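Long-range contacts in 2-hydroxyisocaproyl-CoA dehydratase activator (Clostridium difficile, PDB 4EHU), which transfers one electron to (R)-2-hydroxyisocaproyl-CoA dehydratase, coupled to ATP hydrolysis, and so activates this enzyme of the reductive branch of L-leucine fermentation: residues V25-I30 with P240-A245; M1-L6 with V16-G21. All blocks are in the same frame, centred on the assembly; numbering follows the deposited sequence.

Contact 1. Residues V25-I30 with P240-A245; sequences VASETI and PQLTGA. With ANP (phosphoaminophosphonic acid-adenylate ester), chain D.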
ATOM      1  N   VAL A  25      10.782  18.065  32.062  1.00 38.98           N
ATOM      2  CA  VAL A  25      10.594  19.504  32.225  1.00 38.78           C
ATOM      3  C   VAL A  25      10.176  20.161  30.910  1.00 42.40           C
ATOM      4  O   VAL A  25       9.779  21.326  30.888  1.00 44.35           O
ATOM      5  CB  VAL A  25      11.853  20.207  32.812  1.00 40.80           C
ATOM      6  CG1 VAL A  25      12.135  19.697  34.223  1.00 40.64           C
ATOM      7  CG2 VAL A  25      13.078  20.021  31.910  1.00 37.66           C
ATOM      8  N   ALA A  26      10.240  19.406  29.816  1.00 43.03           N
ATOM      9  CA  ALA A  26       9.839  19.930  28.517  1.00 35.71           C
ATOM     10  C   ALA A  26       9.671  18.806  27.507  1.00 43.37           C
ATOM     11  O   ALA A  26      10.362  17.784  27.554  1.00 34.43           O
ATOM     12  CB  ALA A  26      10.858  20.949  28.005  1.00 38.78           C
ATOM     13  N   SER A  27       8.728  18.996  26.596  1.00 45.82           N
ATOM     14  CA  SER A  27       8.539  18.066  25.502  1.00 37.81           C
ATOM     15  C   SER A  27       7.964  18.833  24.331  1.00 46.64           C
ATOM     16  O   SER A  27       7.393  19.904  24.498  1.00 43.42           O
ATOM     17  CB  SER A  27       7.599  16.948  25.913  1.00 30.15           C
ATOM     18  OG  SER A  27       6.297  17.462  26.156  1.00 43.96           O
ATOM     19  N   GLU A  28       8.123  18.299  23.135  1.00 34.48           N
ATOM     20  CA  GLU A  28       7.664  19.012  21.964  1.00 43.59           C
ATOM     21  C   GLU A  28       7.566  18.049  20.809  1.00 31.56           C
ATOM     22  O   GLU A  28       8.439  17.201  20.617  1.00 27.80           O
ATOM     23  CB  GLU A  28       8.620  20.160  21.627  1.00 55.08           C
ATOM     24  CG  GLU A  28       8.176  21.022  20.455  1.00 78.49           C
ATOM     25  CD  GLU A  28       6.869  21.747  20.721  1.00 91.56           C
ATOM     26  OE1 GLU A  28       6.553  21.995  21.904  1.00 88.97           O
ATOM     27  OE2 GLU A  28       6.156  22.064  19.746  1.00 93.79           O
ATOM     28  N   THR A  29       6.491  18.175  20.045  1.00 31.76           N
ATOM     29  CA  THR A  29       6.335  17.399  18.833  1.00 31.75           C
ATOM     30  C   THR A  29       6.129  18.374  17.690  1.00 30.22           C
ATOM     31  O   THR A  29       5.333  19.306  17.799  1.00 35.27           O
ATOM     32  CB  THR A  29       5.123  16.454  18.939  1.00 30.34           C
ATOM     33  OG1 THR A  29       5.301  15.584  20.065  1.00 31.70           O
ATOM     34  CG2 THR A  29       4.951  15.618  17.672  1.00 30.15           C
ATOM     35  N   ILE A  30       6.868  18.175  16.608  1.00 28.48           N
ATOM     36  CA  ILE A  30       6.638  18.916  15.375  1.00 36.51           C
ATOM     37  C   ILE A  30       6.338  17.903  14.283  1.00 38.39           C
ATOM     38  O   ILE A  30       7.074  16.932  14.126  1.00 32.51           O
ATOM     39  CB  ILE A  30       7.871  19.750  14.979  1.00 42.30           C
ATOM     40  CG1 ILE A  30       8.271  20.688  16.121  1.00 53.25           C
ATOM     41  CG2 ILE A  30       7.591  20.530  13.710  1.00 46.82           C
ATOM     42  CD1 ILE A  30       7.338  21.856  16.308  1.00 70.99           C
ATOM     43  N   PRO A 240       1.805   9.369  24.542  1.00 19.88           N
ATOM     44  CA  PRO A 240       2.193   8.189  23.750  1.00 17.79           C
ATOM     45  C   PRO A 240       3.141   8.473  22.595  1.00 18.30           C
ATOM     46  O   PRO A 240       3.967   7.631  22.268  1.00 19.36           O
ATOM     47  CB  PRO A 240       0.851   7.686  23.183  1.00 18.08           C
ATOM     48  CG  PRO A 240      -0.029   8.921  23.203  1.00 18.65           C
ATOM     49  CD  PRO A 240       0.359   9.659  24.446  1.00 22.08           C
ATOM     50  N   GLN A 241       3.035   9.640  21.978  1.00 19.92           N
ATOM     51  CA  GLN A 241       3.882   9.963  20.826  1.00 20.75           C
ATOM     52  C   GLN A 241       5.329  10.275  21.241  1.00 19.86           C
ATOM     53  O   GLN A 241       6.226  10.310  20.408  1.00 19.69           O
ATOM     54  CB  GLN A 241       3.298  11.158  20.067  1.00 20.31           C
ATOM     55  CG  GLN A 241       3.942  11.389  18.708  1.00 20.52           C
ATOM     56  CD  GLN A 241       3.191  12.418  17.899  1.00 26.86           C
ATOM     57  OE1 GLN A 241       2.357  13.165  18.434  1.00 22.93           O
ATOM     58  NE2 GLN A 241       3.465  12.458  16.598  1.00 19.95           N
ATOM     59  N   LEU A 242       5.537  10.469  22.538  1.00 18.11           N
ATOM     60  CA  LEU A 242       6.820  10.929  23.062  1.00 17.83           C
ATOM     61  C   LEU A 242       7.645   9.863  23.782  1.00 21.82           C
ATOM     62  O   LEU A 242       8.705  10.192  24.342  1.00 20.63           O
ATOM     63  CB  LEU A 242       6.566  12.084  24.037  1.00 22.35           C
ATOM     64  CG  LEU A 242       6.217  13.424  23.382  1.00 29.71           C
ATOM     65  CD1 LEU A 242       5.475  14.320  24.361  1.00 38.98           C
ATOM     66  CD2 LEU A 242       7.473  14.117  22.839  1.00 29.76           C
ATOM     67  N   THR A 243       7.192   8.611  23.793  1.00 18.70           N
ATOM     68  CA  THR A 243       7.894   7.606  24.594  1.00 16.30           C
ATOM     69  C   THR A 243       9.285   7.294  24.056  1.00 21.08           C
ATOM     70  O   THR A 243      10.185   6.917  24.825  1.00 18.95           O
ATOM     71  CB  THR A 243       7.103   6.295  24.709  1.00 15.59           C
ATOM     72  OG1 THR A 243       6.655   5.890  23.417  1.00 18.14           O
ATOM     73  CG2 THR A 243       5.861   6.497  25.614  1.00 18.80           C
ATOM     74  N   GLY A 244       9.455   7.461  22.749  1.00 15.96           N
ATOM     75  CA  GLY A 244      10.758   7.216  22.131  1.00 18.43           C
ATOM     76  C   GLY A 244      11.737   8.294  22.579  1.00 18.95           C
ATOM     77  O   GLY A 244      12.895   8.017  22.919  1.00 20.43           O
ATOM     78  N   ALA A 245      11.289   9.540  22.551  1.00 18.77           N
ATOM     79  CA  ALA A 245      12.137  10.651  22.998  1.00 22.74           C
ATOM     80  C   ALA A 245      12.439  10.553  24.489  1.00 21.98           C
ATOM     81  O   ALA A 245      13.549  10.880  24.933  1.00 22.12           O
ATOM     82  CB  ALA A 245      11.483  11.985  22.674  1.00 24.92           C
TER
HETATM   83  PG  ANP D 302       7.801   5.929  12.291  1.00 18.56           P
HETATM   84  O1G ANP D 302       9.151   6.147  11.618  1.00 19.89           O
HETATM   85  O2G ANP D 302       7.996   5.517  13.729  1.00 19.33           O
HETATM   86  O3G ANP D 302       6.921   5.010  11.540  1.00 20.61           O
HETATM   87  PB  ANP D 302       6.952   8.601  13.439  1.00 19.07           P
HETATM   88  O1B ANP D 302       7.319   9.970  12.931  1.00 21.23           O
HETATM   89  O2B ANP D 302       7.639   8.146  14.728  1.00 17.41           O
HETATM   90  N3B ANP D 302       7.093   7.483  12.127  1.00 18.01           N
HETATM   91  PA  ANP D 302       4.628   9.131  15.102  1.00 18.79           P
HETATM   92  O1A ANP D 302       5.163  10.480  15.432  1.00 19.66           O
HETATM   93  O2A ANP D 302       4.693   7.993  16.097  1.00 17.97           O
HETATM   94  O3A ANP D 302       5.353   8.598  13.753  1.00 18.26           O
HETATM   95  O5' ANP D 302       3.111   9.196  14.578  1.00 18.30           O
HETATM   96  C5' ANP D 302       2.785   9.945  13.402  1.00 19.73           C
HETATM   97  C4' ANP D 302       1.268   9.961  13.236  1.00 26.26           C
HETATM   98  O4' ANP D 302       0.450   9.970  14.397  1.00 22.75           O
HETATM   99  C3' ANP D 302       0.531  10.452  12.005  1.00 23.33           C
HETATM  100  O3' ANP D 302       0.775   9.595  10.881  1.00 22.02           O
HETATM  101  C2' ANP D 302      -0.924  10.488  12.486  1.00 25.59           C
HETATM  102  O2' ANP D 302      -1.725   9.446  11.900  1.00 25.85           O
HETATM  103  C1' ANP D 302      -0.887  10.296  14.002  1.00 22.88           C
HETATM  104  N9  ANP D 302      -1.234  11.512  14.761  1.00 21.97           N
HETATM  105  C8  ANP D 302      -0.463  12.604  14.941  1.00 23.52           C
HETATM  106  N7  ANP D 302      -1.085  13.503  15.744  1.00 23.49           N
HETATM  107  C5  ANP D 302      -2.278  12.955  16.084  1.00 20.90           C
HETATM  108  C6  ANP D 302      -3.419  13.351  16.912  1.00 22.14           C
HETATM  109  N6  ANP D 302      -3.405  14.559  17.526  1.00 23.58           N
HETATM  110  N1  ANP D 302      -4.459  12.485  17.020  1.00 20.67           N
HETATM  111  C2  ANP D 302      -4.472  11.289  16.414  1.00 22.10           C
HETATM  112  N3  ANP D 302      -3.465  10.866  15.634  1.00 20.97           N
HETATM  113  C4  ANP D 302      -2.367  11.641  15.449  1.00 20.77           C
HETATM  114  O   HOH W   1       2.833  14.561  20.806  1.00 29.23           O
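The carboxamide of Q241 is the flat group of this contact, and the methyl CG2 of T29 rests over one of its faces: CG2 is 3.7 Å from both OE1 and NE2 of Q241, and CD is no farther off, as expected of a carbon above the plane. The site belongs to the actin-like ATPase fold, where the loop leading into helix 243-261 comes up against outer strand 23-30 beside the nucleotide. At the amide's nitrogen edge, O1A of the ATP analogue lies near the plane and takes a nearly straight bond (170°) from NE2 of Q241, 2.9 Å away, so the amide binds an alpha-phosphate oxygen; Q241 is an ATP-binding residue. At the other end OE1 accepts from R218 and from a water at 2.8 Å, displaced from the plane on the T29 side, which also bonds OG1 of T29. With both ends engaged, the amide's rotation is well defined; A12 and a sodium ion are also close. With chi1 at -168° CG points away from the backbone nitrogen, and the extended chain carries the amide to T29 and the alpha-phosphate. No direct hydrogen bond joins the segments. L242 instead makes van der Waals contact, its methyls lying against the hydroxyl oxygens of S27 and T29, while E28 between them turns away and pairs with K49. CD2 of L242 lies 3.8 Å from OG1 of T29, and CD1 3.7 Å from OG of S27.

Contact 2. Residues M1-L6 with V16-G21; sequences MYTMGL and VILKNG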
ATOM      1  N   MET A   1      21.006  18.100  36.848  1.00 44.84           N
ATOM      2  CA  MET A   1      21.519  17.929  35.459  1.00 43.65           C
ATOM      3  C   MET A   1      20.335  17.817  34.514  1.00 40.17           C
ATOM      4  O   MET A   1      19.249  17.423  34.925  1.00 37.96           O
ATOM      5  CB  MET A   1      22.365  16.656  35.345  1.00 41.74           C
ATOM      6  CG  MET A   1      21.519  15.377  35.147  1.00 40.50           C
ATOM      7  SD  MET A   1      22.471  14.012  34.453  1.00 49.63           S
ATOM      8  CE  MET A   1      23.846  13.964  35.606  1.00 43.36           C
ATOM      9  N   TYR A   2      20.540  18.158  33.249  1.00 32.82           N
ATOM     10  CA  TYR A   2      19.517  17.910  32.232  1.00 35.91           C
ATOM     11  C   TYR A   2      20.057  16.996  31.157  1.00 33.76           C
ATOM     12  O   TYR A   2      21.219  17.096  30.778  1.00 33.50           O
ATOM     13  CB  TYR A   2      19.068  19.219  31.588  1.00 35.86           C
ATOM     14  CG  TYR A   2      18.443  20.183  32.559  1.00 33.87           C
ATOM     15  CD1 TYR A   2      17.089  20.116  32.851  1.00 44.85           C
ATOM     16  CD2 TYR A   2      19.216  21.156  33.205  1.00 34.15           C
ATOM     17  CE1 TYR A   2      16.507  20.997  33.744  1.00 45.94           C
ATOM     18  CE2 TYR A   2      18.642  22.034  34.092  1.00 42.95           C
ATOM     19  CZ  TYR A   2      17.288  21.950  34.362  1.00 41.42           C
ATOM     20  OH  TYR A   2      16.714  22.826  35.252  1.00 44.37           O
ATOM     21  N   THR A   3      19.213  16.101  30.656  1.00 31.08           N
ATOM     22  CA  THR A   3      19.538  15.357  29.447  1.00 30.84           C
ATOM     23  C   THR A   3      18.410  15.526  28.434  1.00 30.51           C
ATOM     24  O   THR A   3      17.311  15.938  28.786  1.00 28.81           O
ATOM     25  CB  THR A   3      19.763  13.874  29.741  1.00 29.02           C
ATOM     26  OG1 THR A   3      18.572  13.302  30.303  1.00 27.17           O
ATOM     27  CG2 THR A   3      20.971  13.719  30.706  1.00 27.30           C
ATOM     28  N   MET A   4      18.696  15.225  27.177  1.00 27.38           N
ATOM     29  CA  MET A   4      17.710  15.398  26.113  1.00 26.65           C
ATOM     30  C   MET A   4      17.619  14.155  25.241  1.00 27.46           C
ATOM     31  O   MET A   4      18.627  13.532  24.933  1.00 27.33           O
ATOM     32  CB  MET A   4      18.096  16.589  25.237  1.00 29.99           C
ATOM     33  CG  MET A   4      17.088  16.901  24.149  1.00 32.40           C
ATOM     34  SD  MET A   4      17.499  18.408  23.254  1.00 45.67           S
ATOM     35  CE  MET A   4      16.802  19.653  24.337  1.00 84.11           C
ATOM     36  N   GLY A   5      16.390  13.813  24.857  1.00 25.43           N
ATOM     37  CA  GLY A   5      16.116  12.757  23.895  1.00 26.15           C
ATOM     38  C   GLY A   5      15.415  13.337  22.674  1.00 27.88           C
ATOM     39  O   GLY A   5      14.513  14.155  22.808  1.00 26.49           O
ATOM     40  N   LEU A   6      15.858  12.934  21.488  1.00 26.30           N
ATOM     41  CA  LEU A   6      15.225  13.337  20.238  1.00 26.80           C
ATOM     42  C   LEU A   6      14.822  12.078  19.497  1.00 28.30           C
ATOM     43  O   LEU A   6      15.613  11.152  19.391  1.00 25.72           O
ATOM     44  CB  LEU A   6      16.191  14.150  19.373  1.00 28.30           C
ATOM     45  CG  LEU A   6      16.569  15.538  19.886  1.00 54.90           C
ATOM     46  CD1 LEU A   6      17.637  16.145  18.987  1.00 67.15           C
ATOM     47  CD2 LEU A   6      15.344  16.437  19.961  1.00 59.34           C
ATOM     48  N   VAL A  16      12.388  15.551  24.252  1.00 25.72           N
ATOM     49  CA  VAL A  16      12.120  15.618  25.688  1.00 26.50           C
ATOM     50  C   VAL A  16      13.373  16.125  26.377  1.00 28.33           C
ATOM     51  O   VAL A  16      14.471  15.688  26.027  1.00 28.38           O
ATOM     52  CB  VAL A  16      11.795  14.223  26.265  1.00 24.33           C
ATOM     53  CG1 VAL A  16      11.815  14.257  27.778  1.00 26.81           C
ATOM     54  CG2 VAL A  16      10.415  13.724  25.743  1.00 22.98           C
ATOM     55  N   ILE A  17      13.213  17.058  27.319  1.00 25.58           N
ATOM     56  CA  ILE A  17      14.282  17.385  28.256  1.00 26.63           C
ATOM     57  C   ILE A  17      13.898  16.797  29.606  1.00 29.58           C
ATOM     58  O   ILE A  17      12.798  17.041  30.119  1.00 30.65           O
ATOM     59  CB  ILE A  17      14.512  18.911  28.403  1.00 31.96           C
ATOM     60  CG1 ILE A  17      15.006  19.503  27.081  1.00 47.52           C
ATOM     61  CG2 ILE A  17      15.530  19.187  29.520  1.00 32.26           C
ATOM     62  CD1 ILE A  17      15.290  20.990  27.127  1.00 53.61           C
ATOM     63  N   LEU A  18      14.808  16.010  30.164  1.00 30.70           N
ATOM     64  CA  LEU A  18      14.576  15.289  31.412  1.00 30.70           C
ATOM     65  C   LEU A  18      15.537  15.810  32.475  1.00 29.15           C
ATOM     66  O   LEU A  18      16.730  15.985  32.215  1.00 30.51           O
ATOM     67  CB  LEU A  18      14.819  13.798  31.181  1.00 26.81           C
ATOM     68  CG  LEU A  18      14.545  12.803  32.305  1.00 31.31           C
ATOM     69  CD1 LEU A  18      13.044  12.655  32.557  1.00 27.65           C
ATOM     70  CD2 LEU A  18      15.142  11.458  31.925  1.00 25.77           C
ATOM     71  N   LYS A  19      15.014  16.062  33.668  1.00 31.41           N
ATOM     72  CA  LYS A  19      15.817  16.596  34.765  1.00 33.56           C
ATOM     73  C   LYS A  19      16.141  15.479  35.748  1.00 32.51           C
ATOM     74  O   LYS A  19      15.236  14.808  36.249  1.00 34.38           O
ATOM     75  CB  LYS A  19      15.051  17.709  35.483  1.00 38.60           C
ATOM     76  CG  LYS A  19      15.892  18.515  36.496  1.00 35.00           C
ATOM     77  CD  LYS A  19      15.034  19.549  37.199  1.00 39.03           C
ATOM     78  CE  LYS A  19      15.836  20.302  38.249  1.00 55.99           C
ATOM     79  NZ  LYS A  19      15.025  21.369  38.902  1.00 65.24           N
ATOM     80  N   ASN A  20      17.432  15.282  35.997  1.00 34.24           N
ATOM     81  CA  ASN A  20      17.921  14.269  36.930  1.00 34.94           C
ATOM     82  C   ASN A  20      17.303  12.906  36.680  1.00 33.26           C
ATOM     83  O   ASN A  20      17.042  12.154  37.616  1.00 35.78           O
ATOM     84  CB  ASN A  20      17.670  14.696  38.375  1.00 37.04           C
ATOM     85  CG  ASN A  20      18.396  15.970  38.727  1.00 43.19           C
ATOM     86  OD1 ASN A  20      17.842  16.863  39.374  1.00 47.95           O
ATOM     87  ND2 ASN A  20      19.638  16.072  38.285  1.00 37.62           N
ATOM     88  N   GLY A  21      17.087  12.590  35.406  1.00 31.93           N
ATOM     89  CA  GLY A  21      16.579  11.289  35.014  1.00 29.39           C
ATOM     90  C   GLY A  21      15.210  10.949  35.574  1.00 32.12           C
ATOM     91  O   GLY A  21      14.812   9.787  35.581  1.00 37.10           O
TER
HETATM   92  O   HOH W   2      18.210  13.884  32.964  1.00 27.78           O
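T3 and L18 form a hydrogen-bonded pair in the antiparallel hairpin of strands 2-8 and 13-19, with N of T3 to O of L18 and N of L18 to O of T3 both 2.9 Å. G5 and V16 repeat the pair of hydrogen bonds, and past the strand end the N of N20 reaches O of M1 at 3.0 Å. The strand segments run at 153° to each other, and the non-hydrogen-bonded pairs Y2 with K19 and M4 with I17 alternate with the bonded ones. Here the outward backbone groups of Y2 and M4 are met by K58, K59 and V61 of strand 57-63, so strand 2-8 is paired along both borders.

O of L18 is gripped twice: besides N of T3 it accepts a hydrogen bond from a water 2.7 Å away. That water also donates to OG1 of T3 and accepts from N of G21, tying the turn back to the strand. OG1, set between its own backbone N and carbonyl carbon (chi1 60°), is bonded to O of A249 in helix 243-261 as well.

On the face of Y2 and M4, the aliphatic chain of K19 runs alongside the Y2 ring, CG to CE1 3.8 Å. CE of M4 presses unusually tightly on CG1 of I17, at 3.3 Å. Backbone bonds across the hairpin, with one water, thus satisfy most of its inward-facing polar atoms, leaving mainly carbon surface, T3's helix-bound hydroxyl apart, for the helices packed on either face.

Both segments of contact 2 precede those of contact 1 in the chain, and the centres of the two contacts are about 11 Å apart. They share one mixed sheet, ordered 23-30, 13-19, 2-8, 57-63, 75-76: the hairpin of contact 2 lies next to the outer strand used by contact 1. The join is direct, since I17 faces both V25 and A26 in a classic beta bulge, with probable hydrogen bonds from N of V25 to O of I17 and from N of I17 to O of A26. Helix 243-261 bridges them too, A245 at its start packing on V16 and G5. The loop that carries the nucleotide-binding Q241 is therefore built onto the same sheet-and-helix unit as the N-terminal hairpin.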